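Local coordinates for class II aldolase/adducin domain protein (Pseudomonas syringae pv. phaseolicola 1448A, PDB 3OCR) that is of unproven function, is a member of the class II aldolase/adducin family and may bind actin filaments, though this is uncertain, at residues A117-L122 with A177-K182; Y42-L47 with R255-L260; D141-I146 with I151-R156. All coordinates share one frame; numbering follows the deposited sequence.

The three contacts lie in order of nesting along the chain. Contact 3 is enclosed by the loop that contact 1 closes, and contact 1 by the loop that contact 2 closes. Contact 1 joins the ends of helices 110-118 and 169-179, each just before a strand of the mixed sheet. Contact 2 packs helix 29-47 on helix 251-265, on the opposite side of the chain's centre. Contact 3 is the loop either side of short helix 148-151, before strand 157-160; it touches contact 1 where Lys182 packs on Gly155 and Arg156. The centres of contacts 1 and 2 are about 25 Å apart, those of 1 and 3 about 20 Å, and those of 2 and 3 about 24 Å. Helix 199-219 borders contacts 2 and 3, and both reach the second subunit.

Contact 1. Residues A117-L122 with A177-K182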
ATOM      1  N   ALA A 117     -25.047  17.858  20.692  1.00 31.05           N
ATOM      2  CA  ALA A 117     -26.233  18.485  21.258  1.00 31.29           C
ATOM      3  C   ALA A 117     -27.379  17.483  21.336  1.00 31.66           C
ATOM      4  O   ALA A 117     -28.110  17.429  22.334  1.00 32.28           O
ATOM      5  CB  ALA A 117     -26.631  19.691  20.429  1.00 31.62           C
ATOM      6  N   ALA A 118     -27.529  16.682  20.290  1.00 32.06           N
ATOM      7  CA  ALA A 118     -28.633  15.720  20.194  1.00 32.09           C
ATOM      8  C   ALA A 118     -28.465  14.482  21.064  1.00 32.11           C
ATOM      9  O   ALA A 118     -29.446  13.842  21.440  1.00 32.59           O
ATOM     10  CB  ALA A 118     -28.839  15.300  18.744  1.00 32.10           C
ATOM     11  N   ARG A 119     -27.222  14.144  21.378  1.00 31.86           N
ATOM     12  CA  ARG A 119     -26.914  12.881  22.022  1.00 31.95           C
ATOM     13  C   ARG A 119     -25.907  13.142  23.139  1.00 32.82           C
ATOM     14  O   ARG A 119     -24.704  13.062  22.931  1.00 32.23           O
ATOM     15  CB  ARG A 119     -26.356  11.906  20.974  1.00 31.87           C
ATOM     16  CG  ARG A 119     -27.394  11.437  19.930  1.00 31.27           C
ATOM     17  CD  ARG A 119     -28.318  10.412  20.570  1.00 31.15           C
ATOM     18  NE  ARG A 119     -27.471   9.343  21.091  1.00 31.93           N
ATOM     19  CZ  ARG A 119     -27.044   8.311  20.370  1.00 31.55           C
ATOM     20  NH1 ARG A 119     -27.442   8.167  19.106  1.00 30.32           N
ATOM     21  NH2 ARG A 119     -26.231   7.418  20.921  1.00 31.15           N
ATOM     22  N   HIS A 120     -26.417  13.477  24.325  1.00 34.57           N
ATOM     23  CA  HIS A 120     -25.577  13.803  25.489  1.00 36.49           C
ATOM     24  C   HIS A 120     -24.771  12.603  25.996  1.00 36.26           C
ATOM     25  O   HIS A 120     -23.780  12.761  26.717  1.00 36.64           O
ATOM     26  CB  HIS A 120     -26.426  14.396  26.625  1.00 37.31           C
ATOM     27  CG  HIS A 120     -26.807  15.826  26.399  1.00 40.69           C
ATOM     28  ND1 HIS A 120     -27.657  16.514  27.236  1.00 43.24           N
ATOM     29  CD2 HIS A 120     -26.456  16.696  25.418  1.00 43.07           C
ATOM     30  CE1 HIS A 120     -27.810  17.746  26.786  1.00 45.14           C
ATOM     31  NE2 HIS A 120     -27.087  17.884  25.685  1.00 44.52           N
ATOM     32  N   ASP A 121     -25.196  11.411  25.604  1.00 35.63           N
ATOM     33  CA  ASP A 121     -24.488  10.181  25.950  1.00 34.85           C
ATOM     34  C   ASP A 121     -23.149  10.035  25.211  1.00 33.86           C
ATOM     35  O   ASP A 121     -22.206   9.401  25.712  1.00 33.63           O
ATOM     36  CB  ASP A 121     -25.391   8.970  25.689  1.00 35.86           C
ATOM     37  CG  ASP A 121     -25.917   8.917  24.256  1.00 35.74           C
ATOM     38  OD1 ASP A 121     -26.660   9.837  23.848  1.00 34.96           O
ATOM     39  OD2 ASP A 121     -25.595   7.942  23.544  1.00 36.95           O
ATOM     40  N   LEU A 122     -23.054  10.632  24.024  1.00 32.24           N
ATOM     41  CA  LEU A 122     -21.837  10.505  23.222  1.00 30.61           C
ATOM     42  C   LEU A 122     -20.819  11.551  23.669  1.00 30.08           C
ATOM     43  O   LEU A 122     -21.002  12.749  23.447  1.00 30.70           O
ATOM     44  CB  LEU A 122     -22.129  10.558  21.725  1.00 29.93           C
ATOM     45  CG  LEU A 122     -23.129   9.506  21.203  1.00 29.42           C
ATOM     46  CD1 LEU A 122     -23.432   9.762  19.730  1.00 28.73           C
ATOM     47  CD2 LEU A 122     -22.644   8.036  21.416  1.00 30.17           C
ATOM     48  N   ALA A 177     -31.831  12.721  12.838  1.00 30.78           N
ATOM     49  CA  ALA A 177     -32.880  11.736  12.598  1.00 30.43           C
ATOM     50  C   ALA A 177     -32.328  10.426  12.040  1.00 30.06           C
ATOM     51  O   ALA A 177     -32.720   9.351  12.489  1.00 30.38           O
ATOM     52  CB  ALA A 177     -33.969  12.307  11.676  1.00 30.87           C
ATOM     53  N   ASP A 178     -31.395  10.525  11.090  1.00 29.25           N
ATOM     54  CA  ASP A 178     -30.741   9.357  10.509  1.00 28.44           C
ATOM     55  C   ASP A 178     -29.930   8.567  11.545  1.00 27.58           C
ATOM     56  O   ASP A 178     -30.005   7.350  11.587  1.00 27.24           O
ATOM     57  CB  ASP A 178     -29.829   9.764   9.340  1.00 28.91           C
ATOM     58  CG  ASP A 178     -30.593  10.270   8.116  1.00 31.02           C
ATOM     59  OD1 ASP A 178     -31.775   9.910   7.903  1.00 33.72           O
ATOM     60  OD2 ASP A 178     -29.998  11.060   7.362  1.00 33.56           O
ATOM     61  N   LEU A 179     -29.137   9.248  12.367  1.00 26.87           N
ATOM     62  CA  LEU A 179     -28.365   8.555  13.384  1.00 26.73           C
ATOM     63  C   LEU A 179     -29.251   7.822  14.397  1.00 27.34           C
ATOM     64  O   LEU A 179     -28.963   6.669  14.784  1.00 26.96           O
ATOM     65  CB  LEU A 179     -27.451   9.547  14.101  1.00 26.45           C
ATOM     66  CG  LEU A 179     -26.538   8.964  15.177  1.00 27.10           C
ATOM     67  CD1 LEU A 179     -25.481   8.070  14.527  1.00 27.88           C
ATOM     68  CD2 LEU A 179     -25.881  10.096  15.941  1.00 27.43           C
ATOM     69  N   GLY A 180     -30.345   8.481  14.808  1.00 29.04           N
ATOM     70  CA  GLY A 180     -31.276   7.912  15.805  1.00 30.43           C
ATOM     71  C   GLY A 180     -30.506   7.546  17.059  1.00 31.33           C
ATOM     72  O   GLY A 180     -29.706   8.347  17.572  1.00 32.05           O
ATOM     73  N   ASP A 181     -30.713   6.315  17.517  0.50 31.65           N
ATOM     74  CA  ASP A 181     -30.108   5.809  18.752  0.50 31.45           C
ATOM     75  C   ASP A 181     -28.724   5.182  18.561  0.50 30.34           C
ATOM     76  O   ASP A 181     -28.105   4.759  19.536  0.50 30.15           O
ATOM     77  CB  ASP A 181     -31.038   4.783  19.407  0.50 31.94           C
ATOM     78  CG  ASP A 181     -32.294   5.411  19.973  0.50 33.48           C
ATOM     79  OD1 ASP A 181     -32.338   6.651  20.083  0.50 35.20           O
ATOM     80  OD2 ASP A 181     -33.238   4.669  20.313  0.50 34.93           O
ATOM     81  N   LYS A 182     -28.238   5.139  17.319  1.00 29.57           N
ATOM     82  CA  LYS A 182     -26.999   4.405  16.982  1.00 27.57           C
ATOM     83  C   LYS A 182     -25.774   5.276  17.272  1.00 26.31           C
ATOM     84  O   LYS A 182     -25.912   6.452  17.615  1.00 26.08           O
ATOM     85  CB  LYS A 182     -27.003   3.967  15.522  1.00 26.97           C
ATOM     86  CG  LYS A 182     -28.193   3.046  15.159  1.00 29.08           C
ATOM     87  CD  LYS A 182     -28.160   2.731  13.695  1.00 29.60           C
ATOM     88  CE  LYS A 182     -28.661   1.337  13.418  1.00 33.43           C
ATOM     89  NZ  LYS A 182     -30.084   1.371  13.085  1.00 35.24           N
TER
HETATM   90  O   HOH W   1     -25.919   4.453  20.593  1.00 30.61           O
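The flat guanidinium group of Arg119 reaches the turn Leu179 to Lys182 with NH1 at its edge, where the backbone oxygens of Gly180 and Lys182 lie near its plane. One face carries the methyl CD1 of Leu122, 3.8 Å above the plane and offset toward the rim. Asp121 sits at another part of the edge. Its carboxylate takes NE on OD1 and NH2 on OD2, both by syn lone pairs and almost in the guanidinium plane. Arg119 NH2 to Asp121 OD2 is 2.7 Å; both bonds belong to the salt bridge. This side-on grip fixes the rotation of the group and turns NH1 toward the other segment. Arg119 NH1 bonds to Lys182 O at 2.7 Å with an N-H...O angle of 155°. Its bond to Gly180 O is weak, with an angle of 124°. The Arg119 chain bends at chi2 and chi3, which folds the group back over Leu122. Leu179 CD2 comes obliquely to within 4.0 Å of Arg119 NH1. Both segments run out of helices into turns, and Leu179 also packs on Ile115 of helix 110-118. One arginine thus ties two helix ends together just ahead of strands 124-128 and 184-187. The carboxylate of Asp121 offsets the arginine charge and would probably stay ionised beside it, while the turn carbonyls take NH1 without adding charge.

Contact 2. Residues Y42-L47 with R255-L260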
ATOM      1  N   TYR A  42      -5.987  11.635  17.947  1.00 22.46           N
ATOM      2  CA  TYR A  42      -5.453  12.321  16.757  1.00 22.96           C
ATOM      3  C   TYR A  42      -4.155  11.713  16.206  1.00 23.63           C
ATOM      4  O   TYR A  42      -4.071  11.431  15.017  1.00 23.63           O
ATOM      5  CB  TYR A  42      -5.275  13.817  17.019  1.00 22.90           C
ATOM      6  CG  TYR A  42      -6.527  14.653  16.884  1.00 23.56           C
ATOM      7  CD1 TYR A  42      -6.937  15.112  15.624  1.00 23.00           C
ATOM      8  CD2 TYR A  42      -7.288  15.028  18.025  1.00 22.98           C
ATOM      9  CE1 TYR A  42      -8.042  15.913  15.477  1.00 22.60           C
ATOM     10  CE2 TYR A  42      -8.409  15.839  17.888  1.00 23.03           C
ATOM     11  CZ  TYR A  42      -8.789  16.260  16.598  1.00 23.82           C
ATOM     12  OH  TYR A  42      -9.879  17.046  16.401  1.00 24.58           O
ATOM     13  N   ARG A  43      -3.145  11.537  17.063  1.00 25.06           N
ATOM     14  CA  ARG A  43      -1.903  10.871  16.697  1.00 26.49           C
ATOM     15  C   ARG A  43      -2.011   9.424  16.243  1.00 26.20           C
ATOM     16  O   ARG A  43      -1.234   8.986  15.391  1.00 26.69           O
ATOM     17  CB  ARG A  43      -0.913  10.917  17.880  1.00 27.31           C
ATOM     18  CG  ARG A  43      -0.680  12.317  18.391  1.00 30.65           C
ATOM     19  CD  ARG A  43       0.385  13.027  17.579  1.00 35.06           C
ATOM     20  NE  ARG A  43       0.823  14.250  18.244  1.00 35.26           N
ATOM     21  CZ  ARG A  43       2.084  14.558  18.531  1.00 36.44           C
ATOM     22  NH1 ARG A  43       3.082  13.759  18.191  1.00 35.98           N
ATOM     23  NH2 ARG A  43       2.342  15.702  19.130  1.00 36.72           N
ATOM     24  N   LEU A  44      -2.925   8.669  16.844  1.00 25.83           N
ATOM     25  CA  LEU A  44      -3.179   7.283  16.423  1.00 26.64           C
ATOM     26  C   LEU A  44      -3.745   7.234  15.002  1.00 25.64           C
ATOM     27  O   LEU A  44      -3.369   6.366  14.193  1.00 24.66           O
ATOM     28  CB  LEU A  44      -4.164   6.586  17.381  1.00 27.24           C
ATOM     29  CG  LEU A  44      -3.570   6.154  18.715  1.00 29.24           C
ATOM     30  CD1 LEU A  44      -4.675   5.858  19.736  1.00 30.24           C
ATOM     31  CD2 LEU A  44      -2.679   4.925  18.514  1.00 31.85           C
ATOM     32  N   ALA A  45      -4.627   8.185  14.715  1.00 25.38           N
ATOM     33  CA  ALA A  45      -5.276   8.272  13.392  1.00 25.51           C
ATOM     34  C   ALA A  45      -4.213   8.608  12.345  1.00 26.07           C
ATOM     35  O   ALA A  45      -4.269   8.126  11.212  1.00 26.30           O
ATOM     36  CB  ALA A  45      -6.381   9.335  13.397  1.00 25.28           C
ATOM     37  N   ALA A  46      -3.235   9.419  12.756  1.00 26.38           N
ATOM     38  CA  ALA A  46      -2.118   9.772  11.902  1.00 27.49           C
ATOM     39  C   ALA A  46      -1.245   8.551  11.683  1.00 28.85           C
ATOM     40  O   ALA A  46      -0.916   8.232  10.545  1.00 29.19           O
ATOM     41  CB  ALA A  46      -1.314  10.950  12.504  1.00 27.22           C
ATOM     42  N   LEU A  47      -0.898   7.856  12.767  1.00 30.52           N
ATOM     43  CA  LEU A  47      -0.129   6.605  12.678  1.00 32.72           C
ATOM     44  C   LEU A  47      -0.821   5.572  11.783  1.00 32.77           C
ATOM     45  O   LEU A  47      -0.176   4.956  10.950  1.00 33.02           O
ATOM     46  CB  LEU A  47       0.100   6.024  14.069  1.00 33.04           C
ATOM     47  CG  LEU A  47       0.969   4.789  14.247  1.00 36.83           C
ATOM     48  CD1 LEU A  47       2.446   5.125  13.979  1.00 40.37           C
ATOM     49  CD2 LEU A  47       0.793   4.226  15.655  1.00 38.69           C
ATOM     50  N   ARG A 255      -8.780  -2.580  27.033  1.00 32.99           N
ATOM     51  CA  ARG A 255      -7.682  -3.425  26.559  1.00 32.72           C
ATOM     52  C   ARG A 255      -7.194  -2.997  25.162  1.00 31.82           C
ATOM     53  O   ARG A 255      -5.989  -2.871  24.917  1.00 31.25           O
ATOM     54  CB  ARG A 255      -8.130  -4.893  26.560  1.00 33.32           C
ATOM     55  CG  ARG A 255      -7.066  -5.906  26.210  1.00 34.71           C
ATOM     56  CD  ARG A 255      -7.605  -7.348  26.263  1.00 38.53           C
ATOM     57  NE  ARG A 255      -8.129  -7.655  27.587  1.00 41.73           N
ATOM     58  CZ  ARG A 255      -9.421  -7.828  27.856  1.00 43.74           C
ATOM     59  NH1 ARG A 255     -10.330  -7.780  26.886  1.00 43.31           N
ATOM     60  NH2 ARG A 255      -9.799  -8.084  29.098  1.00 45.48           N
ATOM     61  N   HIS A 256      -8.147  -2.811  24.247  1.00 30.68           N
ATOM     62  CA  HIS A 256      -7.879  -2.361  22.885  1.00 30.00           C
ATOM     63  C   HIS A 256      -7.169  -1.012  22.911  1.00 29.23           C
ATOM     64  O   HIS A 256      -6.206  -0.800  22.187  1.00 28.83           O
ATOM     65  CB  HIS A 256      -9.216  -2.240  22.135  1.00 30.12           C
ATOM     66  CG  HIS A 256      -9.091  -1.903  20.686  1.00 31.62           C
ATOM     67  ND1 HIS A 256      -9.378  -2.809  19.685  1.00 34.98           N
ATOM     68  CD2 HIS A 256      -8.784  -0.741  20.061  1.00 33.31           C
ATOM     69  CE1 HIS A 256      -9.213  -2.230  18.508  1.00 34.29           C
ATOM     70  NE2 HIS A 256      -8.863  -0.972  18.707  1.00 33.00           N
ATOM     71  N   TRP A 257      -7.665  -0.104  23.740  1.00 28.98           N
ATOM     72  CA  TRP A 257      -7.131   1.244  23.807  1.00 30.25           C
ATOM     73  C   TRP A 257      -5.712   1.239  24.391  1.00 30.95           C
ATOM     74  O   TRP A 257      -4.833   1.951  23.891  1.00 31.64           O
ATOM     75  CB  TRP A 257      -8.020   2.126  24.679  1.00 30.15           C
ATOM     76  CG  TRP A 257      -7.430   3.488  24.960  1.00 31.82           C
ATOM     77  CD1 TRP A 257      -6.754   3.898  26.094  1.00 32.80           C
ATOM     78  CD2 TRP A 257      -7.484   4.625  24.088  1.00 29.74           C
ATOM     79  NE1 TRP A 257      -6.398   5.226  25.965  1.00 32.87           N
ATOM     80  CE2 TRP A 257      -6.817   5.687  24.740  1.00 31.17           C
ATOM     81  CE3 TRP A 257      -8.023   4.839  22.813  1.00 27.96           C
ATOM     82  CZ2 TRP A 257      -6.687   6.963  24.160  1.00 29.96           C
ATOM     83  CZ3 TRP A 257      -7.887   6.097  22.226  1.00 29.08           C
ATOM     84  CH2 TRP A 257      -7.222   7.143  22.901  1.00 29.70           C
ATOM     85  N   ASN A 258      -5.503   0.457  25.445  1.00 31.65           N
ATOM     86  CA  ASN A 258      -4.198   0.441  26.152  1.00 32.53           C
ATOM     87  C   ASN A 258      -3.059  -0.050  25.243  1.00 31.94           C
ATOM     88  O   ASN A 258      -1.900   0.355  25.406  1.00 32.36           O
ATOM     89  CB  ASN A 258      -4.263  -0.460  27.391  1.00 33.39           C
ATOM     90  CG  ASN A 258      -5.076   0.139  28.523  1.00 35.20           C
ATOM     91  OD1 ASN A 258      -5.393   1.325  28.526  1.00 37.01           O
ATOM     92  ND2 ASN A 258      -5.392  -0.682  29.513  1.00 36.55           N
ATOM     93  N   ALA A 259      -3.387  -0.946  24.319  1.00 30.84           N
ATOM     94  CA  ALA A 259      -2.419  -1.444  23.331  1.00 30.82           C
ATOM     95  C   ALA A 259      -2.131  -0.373  22.281  1.00 30.88           C
ATOM     96  O   ALA A 259      -0.984  -0.157  21.918  1.00 32.64           O
ATOM     97  CB  ALA A 259      -2.905  -2.745  22.665  1.00 29.89           C
ATOM     98  N   LEU A 260      -3.166   0.298  21.795  1.00 30.23           N
ATOM     99  CA  LEU A 260      -2.968   1.453  20.906  1.00 30.53           C
ATOM    100  C   LEU A 260      -2.017   2.474  21.538  1.00 31.60           C
ATOM    101  O   LEU A 260      -1.109   2.963  20.872  1.00 32.41           O
ATOM    102  CB  LEU A 260      -4.296   2.110  20.544  1.00 29.38           C
ATOM    103  CG  LEU A 260      -5.164   1.289  19.578  1.00 30.19           C
ATOM    104  CD1 LEU A 260      -6.455   2.024  19.247  1.00 28.64           C
ATOM    105  CD2 LEU A 260      -4.440   0.926  18.279  1.00 31.04           C
TER
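Leu44 and Leu260 bring the two helical segments nearest each other, with their CA atoms 7.4 Å apart. Leu44 carries the contact from helix 29-47. Its CG stands anti to the carbonyl carbon (chi1 -76°), and with chi2 extended the two methyls reach the other helix. Leu44 CD2 lies over the backbone of Leu260, 3.4 Å from Leu260 O and 3.8 Å from Leu260 CB. The second methyl, Leu44 CD1, is 3.9 Å from Leu260 CB, so both methyls of Leu44 rest against that one carbon. CD1 of Leu44 also meets Trp257, where it comes obliquely to Trp257 CZ3 at 4.1 Å. The indole gets there because Trp257 CG is anti to the backbone N (chi1 172°), which swings the six-membered ring toward helix 29-47. No hydrogen bond crosses between the segments; all three touching residues are buried and the meeting is apolar. Further along helix 251-265, Leu264 adds to the packing on Leu44. On helix 199-219, Trp257 rests on Val199 and Glu200, and Leu260 on Ile203, while Leu260 also packs on His53 of the second subunit. Leu260 therefore lies where two helices of its own chain and a neighbouring subunit come together. This is plain helix-helix packing, in which the C-terminal helix 251-265 closes over the early helix 29-47 of an aldolase class II chain.

Contact 3. Residues D141-I146 with I151-R156; sequences DGLLPI and IAFSGR
Ile151 meets Pro145 with its longer branch, at the point where the two backbones come nearest. From CB, the branch point, CG1 stands anti to the carbonyl carbon (chi1 -66°). That turns Ile151 CG1 onto the carbonyl group of Pro145, 3.6 Å from Pro145 C and 3.7 Å from Pro145 O. Ile151 CG1 also touches the proline ring at Pro145 CB, 3.9 Å away, and lies 4.0 Å from Ile146 N. At the tip, Ile151 CD1 stays on the peptide, with Pro145 O at 3.8 Å. Ile151 also packs on Ile235 and Val238 of helix 232-243, and on Tyr162 of the second subunit. Pro145 is the centre of an inverse gamma turn, and Ile151 opens a type I beta turn that ends at Ser154. The gamma turn precedes helix 148-151, and the beta turn starts at its last residue. Together they lead the chain from helix 131-137 to strand 157-160, the last strand at one side of the sheet within this chain. Ser150 OG bonds to Leu144 O and Ile146 N, tying that helix to the first turn. Beside this pair, Leu143 and Phe153 form a second apolar meeting. Leu143 CD2 touches Phe153 CB at 4.0 Å, and the two side chains cross at a slant. Both also rest on Leu209 of helix 199-219. The Arg156 guanidinium lies over one face of the Phe153 ring, offset toward the rim, with Phe153 CE2 3.4 Å above the guanidinium plane. Arg156 NH1 donates to Ala152 O at 2.9 Å, reaching that oxygen from above the carbonyl plane.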
ATOM      1  N   ASP A 141     -25.179  -0.540  -1.593  1.00 25.17           N
ATOM      2  CA  ASP A 141     -25.466  -1.431  -0.487  1.00 25.13           C
ATOM      3  C   ASP A 141     -24.549  -1.165   0.707  1.00 24.29           C
ATOM      4  O   ASP A 141     -24.595  -1.887   1.703  1.00 25.15           O
ATOM      5  CB  ASP A 141     -25.332  -2.876  -0.942  1.00 25.88           C
ATOM      6  CG  ASP A 141     -26.424  -3.285  -1.953  1.00 28.57           C
ATOM      7  OD1 ASP A 141     -27.515  -2.685  -1.939  1.00 31.39           O
ATOM      8  OD2 ASP A 141     -26.175  -4.209  -2.751  1.00 31.61           O
ATOM      9  N   GLY A 142     -23.708  -0.149   0.615  1.00 23.53           N
ATOM     10  CA  GLY A 142     -22.868   0.223   1.753  1.00 22.35           C
ATOM     11  C   GLY A 142     -22.090  -0.961   2.288  1.00 22.19           C
ATOM     12  O   GLY A 142     -21.561  -1.756   1.518  1.00 22.13           O
ATOM     13  N   LEU A 143     -22.011  -1.084   3.609  1.00 22.12           N
ATOM     14  CA  LEU A 143     -21.160  -2.111   4.222  1.00 21.96           C
ATOM     15  C   LEU A 143     -21.833  -3.474   4.187  1.00 21.88           C
ATOM     16  O   LEU A 143     -22.864  -3.673   4.802  1.00 21.95           O
ATOM     17  CB  LEU A 143     -20.784  -1.724   5.659  1.00 21.93           C
ATOM     18  CG  LEU A 143     -19.799  -2.630   6.399  1.00 21.56           C
ATOM     19  CD1 LEU A 143     -18.360  -2.459   5.939  1.00 22.97           C
ATOM     20  CD2 LEU A 143     -19.919  -2.418   7.917  1.00 21.01           C
ATOM     21  N   LEU A 144     -21.200  -4.415   3.488  1.00 22.07           N
ATOM     22  CA  LEU A 144     -21.762  -5.737   3.232  1.00 23.26           C
ATOM     23  C   LEU A 144     -21.472  -6.703   4.405  1.00 23.53           C
ATOM     24  O   LEU A 144     -20.439  -6.566   5.070  1.00 23.35           O
ATOM     25  CB  LEU A 144     -21.187  -6.267   1.902  1.00 23.49           C
ATOM     26  CG  LEU A 144     -21.456  -5.430   0.627  1.00 24.42           C
ATOM     27  CD1 LEU A 144     -20.601  -5.940  -0.540  1.00 25.45           C
ATOM     28  CD2 LEU A 144     -22.920  -5.480   0.216  1.00 25.36           C
ATOM     29  N   PRO A 145     -22.381  -7.665   4.674  1.00 24.41           N
ATOM     30  CA  PRO A 145     -22.112  -8.639   5.744  1.00 24.58           C
ATOM     31  C   PRO A 145     -21.292  -9.864   5.233  1.00 24.31           C
ATOM     32  O   PRO A 145     -21.827 -10.958   5.085  1.00 24.72           O
ATOM     33  CB  PRO A 145     -23.513  -9.032   6.203  1.00 24.90           C
ATOM     34  CG  PRO A 145     -24.375  -8.931   4.977  1.00 25.72           C
ATOM     35  CD  PRO A 145     -23.719  -7.868   4.072  1.00 24.91           C
ATOM     36  N   ILE A 146     -20.013  -9.668   4.948  1.00 23.17           N
ATOM     37  CA  ILE A 146     -19.219 -10.725   4.254  1.00 23.62           C
ATOM     38  C   ILE A 146     -17.936 -11.091   4.985  1.00 23.41           C
ATOM     39  O   ILE A 146     -17.123 -11.883   4.487  1.00 23.83           O
ATOM     40  CB  ILE A 146     -18.905 -10.359   2.769  1.00 22.62           C
ATOM     41  CG1 ILE A 146     -18.351  -8.932   2.632  1.00 22.49           C
ATOM     42  CG2 ILE A 146     -20.170 -10.458   1.925  1.00 23.74           C
ATOM     43  CD1 ILE A 146     -16.882  -8.808   2.965  1.00 25.54           C
ATOM     44  N   ILE A 151     -19.739  -8.027   9.793  1.00 23.66           N
ATOM     45  CA  ILE A 151     -20.969  -8.653  10.319  1.00 23.78           C
ATOM     46  C   ILE A 151     -21.188  -8.200  11.763  1.00 24.03           C
ATOM     47  O   ILE A 151     -22.327  -8.021  12.204  1.00 24.31           O
ATOM     48  CB  ILE A 151     -20.928 -10.218  10.164  1.00 23.47           C
ATOM     49  CG1 ILE A 151     -20.953 -10.607   8.694  1.00 23.16           C
ATOM     50  CG2 ILE A 151     -22.074 -10.936  10.906  1.00 22.65           C
ATOM     51  CD1 ILE A 151     -20.503 -12.090   8.408  1.00 23.58           C
ATOM     52  N   ALA A 152     -20.090  -7.953  12.480  1.00 23.85           N
ATOM     53  CA  ALA A 152     -20.153  -7.400  13.820  1.00 23.96           C
ATOM     54  C   ALA A 152     -20.862  -6.022  13.898  1.00 24.08           C
ATOM     55  O   ALA A 152     -21.396  -5.649  14.950  1.00 24.45           O
ATOM     56  CB  ALA A 152     -18.717  -7.320  14.418  1.00 23.98           C
ATOM     57  N   PHE A 153     -20.863  -5.271  12.791  1.00 23.34           N
ATOM     58  CA  PHE A 153     -21.624  -4.004  12.693  1.00 23.20           C
ATOM     59  C   PHE A 153     -23.091  -4.160  12.258  1.00 24.66           C
ATOM     60  O   PHE A 153     -23.804  -3.163  12.111  1.00 24.72           O
ATOM     61  CB  PHE A 153     -20.895  -3.036  11.742  1.00 22.06           C
ATOM     62  CG  PHE A 153     -19.683  -2.408  12.379  1.00 20.99           C
ATOM     63  CD1 PHE A 153     -18.412  -2.926  12.152  1.00 20.16           C
ATOM     64  CD2 PHE A 153     -19.833  -1.350  13.259  1.00 20.44           C
ATOM     65  CE1 PHE A 153     -17.282  -2.352  12.791  1.00 19.42           C
ATOM     66  CE2 PHE A 153     -18.717  -0.763  13.881  1.00 19.65           C
ATOM     67  CZ  PHE A 153     -17.456  -1.275  13.635  1.00 19.78           C
ATOM     68  N   SER A 154     -23.554  -5.389  12.057  1.00 26.11           N
ATOM     69  CA  SER A 154     -24.924  -5.559  11.573  1.00 27.86           C
ATOM     70  C   SER A 154     -25.910  -4.964  12.585  1.00 29.03           C
ATOM     71  O   SER A 154     -25.845  -5.270  13.782  1.00 29.74           O
ATOM     72  CB  SER A 154     -25.234  -7.029  11.312  1.00 28.87           C
ATOM     73  OG  SER A 154     -26.591  -7.186  10.908  1.00 31.28           O
ATOM     74  N   GLY A 155     -26.786  -4.084  12.098  1.00 29.14           N
ATOM     75  CA  GLY A 155     -27.767  -3.403  12.930  1.00 29.74           C
ATOM     76  C   GLY A 155     -27.194  -2.285  13.803  1.00 29.44           C
ATOM     77  O   GLY A 155     -27.912  -1.739  14.645  1.00 29.87           O
ATOM     78  N   ARG A 156     -25.922  -1.932  13.610  1.00 28.20           N
ATOM     79  CA  ARG A 156     -25.316  -0.840  14.384  1.00 27.04           C
ATOM     80  C   ARG A 156     -25.118   0.457  13.563  1.00 25.98           C
ATOM     81  O   ARG A 156     -24.708   1.490  14.108  1.00 26.16           O
ATOM     82  CB  ARG A 156     -23.971  -1.277  14.971  1.00 27.03           C
ATOM     83  CG  ARG A 156     -24.067  -2.248  16.165  1.00 28.96           C
ATOM     84  CD  ARG A 156     -22.724  -2.941  16.370  1.00 29.90           C
ATOM     85  NE  ARG A 156     -21.650  -2.047  16.851  1.00 30.38           N
ATOM     86  CZ  ARG A 156     -20.349  -2.338  16.806  1.00 29.80           C
ATOM     87  NH1 ARG A 156     -19.926  -3.479  16.268  1.00 29.36           N
ATOM     88  NH2 ARG A 156     -19.452  -1.483  17.297  1.00 30.24           N
TER